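Local coordinates for protein GH5 (Bacteroidetes bacterium AC2a, PDB 4YHE) that probably hydrolyses beta-1,4-glucosidic bonds of cellulose with a family 5 glycoside hydrolase fold built on a beta/alpha barrel, at residues 363-366 / 367-371; 311-314 / 315-319. One frame throughout, in Å; residues are numbered along the deposited sequence.

Overall arrangement
Interactions 1 and 2 are local contacts within two neighbouring helices on the outside of the eight-stranded parallel barrel. Interaction 2 (311-319) lies in helix 304-323, the crossover between strands 291-296 and 327-332; interaction 1 (363-371) covers the C-terminal end of helix 357-369, which follows the last barrel strand, and the first residues beyond it. Their centres are about 9 Å apart; interaction 2 lies about 18 Å and interaction 1 about 19 Å from the centre of the chain. The helices touch directly: S367 OG lies 2.7 Å from R315 O, a probable hydrogen bond, and M364 CE packs 3.5 Å from F314 CE2. Both contacts are structural packing of the barrel's outer layer.

Interaction 1 of 2, residues 363-366 / 367-371; sequences AMID and SWENN
I365 and E369, one helical turn apart, are brought together by their first torsions: I365 turns CG2 anti to its backbone N and CG1 anti to its carbonyl carbon (chi1 -68°), while E369 sets CG anti to its own carbonyl carbon and then bends at chi2 (-77°). The two side chains run alongside each other in the same direction, and I365 CG2 meets E369 CG at 3.8 Å. E369 CG also lies 3.2 Å from I365 O, beside the carbonyl that accepts the bond from E369 N. That bond, E369 N to I365 O, is 2.9 Å long and approaches nearly head-on to the oxygen.

The preceding turn is held by W368 N to M364 O, with an almost straight N-H...O angle of 172°, and by S367 N to A363 O at 3.3 Å, whose donor stands above the carbonyl plane. N370 N reaches D366 O only weakly, and N370 is the first residue to leave helical backbone angles, so the regular bonding fades here as the helix ends.

Residue types follow the surroundings. M364, I365 and W368 all pack on I16 of the first barrel strand, where apolar bulk is suitable. A363 and S367 face helix 304-323, against R315 and K319, where small side chains probably allow a close approach. The serine hydroxyl binds Y375 OH, while the indole NE1 of W368 binds I326 O.

Glutamate suits its place because its methylenes can lie against isoleucine while its carboxylate forms a salt bridge with R56. The chemistry is therefore divided: apolar groups seat the helix on the barrel, E369 links it to R56, and exposed D366 pairs with R362 one turn back in the same helix, each arginine probably stabilising its carboxylate in the ionised form.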
loop_
_atom_site.group_PDB
_atom_site.type_symbol
_atom_site.label_atom_id
_atom_site.label_comp_id
_atom_site.label_asym_id
_atom_site.label_seq_id
_atom_site.Cartn_x
_atom_site.Cartn_y
_atom_site.Cartn_z
ATOM N N ALA A 363 0.664 -18.895 3.583
ATOM C CA ALA A 363 -0.563 -18.615 4.317
ATOM C C ALA A 363 -1.413 -17.564 3.611
ATOM O O ALA A 363 -2.620 -17.764 3.362
ATOM C CB ALA A 363 -0.272 -18.233 5.743
ATOM N N MET A 364 -0.793 -16.437 3.234
ATOM C CA MET A 364 -1.536 -15.353 2.660
ATOM C C MET A 364 -2.016 -15.661 1.228
ATOM O O MET A 364 -3.217 -15.532 0.925
ATOM C CB MET A 364 -0.721 -14.031 2.779
ATOM C CG MET A 364 0.650 -14.026 2.156
ATOM S SD MET A 364 1.518 -12.434 2.486
ATOM C CE MET A 364 1.794 -12.491 4.206
ATOM N N ILE A 365 -1.115 -16.133 0.365
ATOM C CA ILE A 365 -1.453 -16.322 -1.026
ATOM C C ILE A 365 -2.451 -17.485 -1.121
ATOM O O ILE A 365 -3.462 -17.348 -1.746
ATOM C CB ILE A 365 -0.214 -16.620 -1.869
ATOM C CG1 ILE A 365 0.678 -15.376 -1.915
ATOM C CG2 ILE A 365 -0.559 -17.067 -3.286
ATOM C CD1 ILE A 365 2.019 -15.639 -2.549
ATOM N N ASP A 366 -2.165 -18.590 -0.467
ATOM C CA ASP A 366 -2.999 -19.796 -0.690
ATOM C C ASP A 366 -4.416 -19.617 -0.108
ATOM O O ASP A 366 -5.379 -20.161 -0.646
ATOM C CB ASP A 366 -2.342 -21.015 -0.113
ATOM C CG ASP A 366 -1.073 -21.380 -0.832
ATOM O OD1 ASP A 366 -0.848 -20.905 -1.942
ATOM O OD2 ASP A 366 -0.303 -22.172 -0.294
ATOM N N SER A 367 -4.556 -18.805 0.944
ATOM C CA SER A 367 -5.873 -18.541 1.488
ATOM C C SER A 367 -6.706 -17.663 0.538
ATOM O O SER A 367 -7.866 -17.984 0.264
ATOM C CB SER A 367 -5.781 -17.949 2.884
ATOM O OG SER A 367 -7.052 -17.911 3.506
ATOM N N TRP A 368 -6.130 -16.565 0.042
ATOM C CA TRP A 368 -6.771 -15.708 -0.924
ATOM C C TRP A 368 -7.154 -16.490 -2.177
ATOM O O TRP A 368 -8.249 -16.306 -2.675
ATOM C CB TRP A 368 -5.888 -14.519 -1.322
ATOM C CG TRP A 368 -6.607 -13.421 -1.945
ATOM C CD1 TRP A 368 -7.098 -12.282 -1.327
ATOM C CD2 TRP A 368 -6.946 -13.287 -3.342
ATOM N NE1 TRP A 368 -7.738 -11.501 -2.249
ATOM C CE2 TRP A 368 -7.648 -12.078 -3.487
ATOM C CE3 TRP A 368 -6.715 -14.066 -4.470
ATOM C CZ2 TRP A 368 -8.143 -11.638 -4.725
ATOM C CZ3 TRP A 368 -7.209 -13.630 -5.691
ATOM C CH2 TRP A 368 -7.905 -12.441 -5.810
ATOM N N GLU A 369 -6.226 -17.326 -2.675
ATOM C CA GLU A 369 -6.376 -17.977 -3.984
ATOM C C GLU A 369 -7.334 -19.190 -3.966
ATOM O O GLU A 369 -7.819 -19.608 -5.024
ATOM C CB GLU A 369 -5.023 -18.483 -4.493
ATOM C CG GLU A 369 -4.036 -17.385 -4.857
ATOM C CD GLU A 369 -4.309 -16.734 -6.172
ATOM O OE1 GLU A 369 -5.289 -17.084 -6.870
ATOM O OE2 GLU A 369 -3.514 -15.861 -6.559
ATOM N N ASN A 370 -7.546 -19.766 -2.800
ATOM C CA ASN A 370 -8.337 -20.980 -2.684
ATOM C C ASN A 370 -9.721 -20.828 -3.344
ATOM O O ASN A 370 -10.433 -19.820 -3.175
ATOM C CB ASN A 370 -8.423 -21.410 -1.223
ATOM C CG ASN A 370 -9.165 -22.720 -1.031
ATOM O OD1 ASN A 370 -10.350 -22.827 -1.367
ATOM N ND2 ASN A 370 -8.499 -23.688 -0.413
ATOM N N ASN A 371 -10.073 -21.816 -4.169
ATOM C CA ASN A 371 -11.307 -21.750 -4.961
ATOM C C ASN A 371 -12.299 -22.847 -4.603
ATOM O O ASN A 371 -13.226 -23.107 -5.358
ATOM C CB ASN A 371 -10.996 -21.849 -6.453
ATOM C CG ASN A 371 -10.204 -20.673 -6.960
ATOM O OD1 ASN A 371 -10.552 -19.508 -6.725
ATOM N ND2 ASN A 371 -9.128 -20.973 -7.678
#

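Interaction 2 of 2, residues 311-314 / 315-319; sequences LYYF and RYICK
Y312 and R315 cross at about a right angle, with the tyrosine ring and guanidinium planes 63° apart. They lie in helix 304-323, the crossover of the beta-alpha-beta unit between strands 291-296 and 327-332. NH2 of R315 comes to the ring's edge, 3.9 Å from Y312 CD1, while Y312 CA lies over one face of the guanidinium. A bend at chi3 (-62°) folds the arginine back along its own helix, carrying NH1 to 3.8 Å from L311 CB. With an alanine here the guanidinium would be gone, and the edge of Y312 and CB of L311 would probably be left without the group packed against them.

One turn on, Y316 lies alongside Y312, pointing the same way, their rings oblique with centroids 6.0 Å apart. I317 CD1 sits over one face of Y313, 4.0 Å from the centroid, in a CH-pi contact. Isoleucine suits this place because CG1, between the backbone N and the carbonyl carbon (chi1 74°), sends CD1 to the ring. The backbone bonds regularly, R315 to I317 back to L311 to Y313.

Y312 and Y313 each join a packing ring to a polar end: Y312 OH binds E270 and Y313 OH binds D244 O, so the hydroxyls of these two buried tyrosines have partners.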
loop_
_atom_site.group_PDB
_atom_site.type_symbol
_atom_site.label_atom_id
_atom_site.label_comp_id
_atom_site.label_asym_id
_atom_site.label_seq_id
_atom_site.Cartn_x
_atom_site.Cartn_y
_atom_site.Cartn_z
ATOM N N LEU A 311 0.272 -16.731 11.136
ATOM C CA LEU A 311 -0.176 -17.444 9.947
ATOM C C LEU A 311 -1.694 -17.529 9.907
ATOM O O LEU A 311 -2.276 -17.323 8.855
ATOM C CB LEU A 311 0.451 -18.845 9.852
ATOM C CG LEU A 311 1.964 -18.938 9.832
ATOM C CD1 LEU A 311 2.440 -20.373 9.561
ATOM C CD2 LEU A 311 2.539 -18.037 8.753
ATOM N N TYR A 312 -2.310 -17.801 11.062
ATOM C CA TYR A 312 -3.769 -17.771 11.228
ATOM C C TYR A 312 -4.326 -16.415 10.848
ATOM O O TYR A 312 -5.264 -16.317 10.104
ATOM C CB TYR A 312 -4.183 -18.132 12.669
ATOM C CG TYR A 312 -5.642 -17.923 12.939
ATOM C CD1 TYR A 312 -6.602 -18.770 12.363
ATOM C CD2 TYR A 312 -6.089 -16.891 13.763
ATOM C CE1 TYR A 312 -7.944 -18.575 12.580
ATOM C CE2 TYR A 312 -7.439 -16.712 14.011
ATOM C CZ TYR A 312 -8.365 -17.561 13.410
ATOM O OH TYR A 312 -9.698 -17.417 13.611
ATOM N N TYR A 313 -3.720 -15.351 11.358
ATOM C CA TYR A 313 -4.128 -14.009 10.957
ATOM C C TYR A 313 -4.126 -13.810 9.442
ATOM O O TYR A 313 -5.112 -13.343 8.890
ATOM C CB TYR A 313 -3.226 -13.030 11.689
ATOM C CG TYR A 313 -3.343 -11.576 11.346
ATOM C CD1 TYR A 313 -4.309 -10.764 11.953
ATOM C CD2 TYR A 313 -2.432 -10.976 10.506
ATOM C CE1 TYR A 313 -4.356 -9.396 11.709
ATOM C CE2 TYR A 313 -2.476 -9.612 10.254
ATOM C CZ TYR A 313 -3.440 -8.828 10.847
ATOM O OH TYR A 313 -3.466 -7.485 10.600
ATOM N N PHE A 314 -3.055 -14.223 8.751
ATOM C CA PHE A 314 -2.978 -14.091 7.339
ATOM C C PHE A 314 -4.067 -14.941 6.646
ATOM O O PHE A 314 -4.748 -14.471 5.771
ATOM C CB PHE A 314 -1.581 -14.497 6.822
ATOM C CG PHE A 314 -0.438 -13.541 7.217
ATOM C CD1 PHE A 314 -0.644 -12.199 7.425
ATOM C CD2 PHE A 314 0.838 -14.025 7.349
ATOM C CE1 PHE A 314 0.408 -11.356 7.771
ATOM C CE2 PHE A 314 1.898 -13.202 7.658
ATOM C CZ PHE A 314 1.682 -11.859 7.872
ATOM N N ARG A 315 -4.212 -16.199 7.033
ATOM C CA ARG A 315 -5.223 -17.006 6.382
ATOM C C ARG A 315 -6.589 -16.377 6.511
ATOM O O ARG A 315 -7.309 -16.224 5.536
ATOM C CB ARG A 315 -5.263 -18.404 6.963
ATOM C CG ARG A 315 -4.058 -19.240 6.658
ATOM C CD ARG A 315 -4.392 -20.727 6.885
ATOM N NE ARG A 315 -4.755 -21.019 8.287
ATOM C CZ ARG A 315 -3.890 -21.124 9.292
ATOM N NH1 ARG A 315 -2.585 -20.972 9.083
ATOM N NH2 ARG A 315 -4.334 -21.393 10.516
ATOM N N TYR A 316 -6.938 -15.990 7.720
ATOM C CA TYR A 316 -8.276 -15.449 7.980
ATOM C C TYR A 316 -8.531 -14.134 7.224
ATOM O O TYR A 316 -9.517 -14.006 6.498
ATOM C CB TYR A 316 -8.474 -15.257 9.476
ATOM C CG TYR A 316 -9.908 -15.016 9.873
ATOM C CD1 TYR A 316 -10.764 -16.092 10.151
ATOM C CD2 TYR A 316 -10.434 -13.730 9.955
ATOM C CE1 TYR A 316 -12.090 -15.886 10.449
ATOM C CE2 TYR A 316 -11.774 -13.514 10.287
ATOM C CZ TYR A 316 -12.590 -14.606 10.552
ATOM O OH TYR A 316 -13.905 -14.434 10.907
ATOM N N ILE A 317 -7.667 -13.126 7.411
ATOM C CA ILE A 317 -7.940 -11.838 6.789
ATOM C C ILE A 317 -7.875 -11.866 5.252
ATOM O O ILE A 317 -8.667 -11.200 4.588
ATOM C CB ILE A 317 -7.060 -10.694 7.361
ATOM C CG1 ILE A 317 -5.620 -10.778 6.884
ATOM C CG2 ILE A 317 -7.174 -10.660 8.891
ATOM C CD1 ILE A 317 -4.744 -9.653 7.434
ATOM N N CYS A 318 -6.955 -12.649 4.699
ATOM C CA CYS A 318 -6.810 -12.751 3.266
ATOM C C CYS A 318 -8.024 -13.491 2.646
ATOM O O CYS A 318 -8.415 -13.198 1.531
ATOM C CB CYS A 318 -5.496 -13.418 2.910
ATOM S SG CYS A 318 -4.039 -12.369 3.373
ATOM N N LYS A 319 -8.585 -14.429 3.384
ATOM C CA LYS A 319 -9.823 -15.105 2.915
ATOM C C LYS A 319 -10.948 -14.089 2.925
ATOM O O LYS A 319 -11.664 -13.902 1.939
ATOM C CB LYS A 319 -10.173 -16.316 3.770
ATOM C CG LYS A 319 -11.495 -16.962 3.372
ATOM C CD LYS A 319 -11.532 -17.310 1.900
ATOM C CE LYS A 319 -12.638 -18.338 1.583
ATOM N NZ LYS A 319 -13.069 -18.208 0.162
#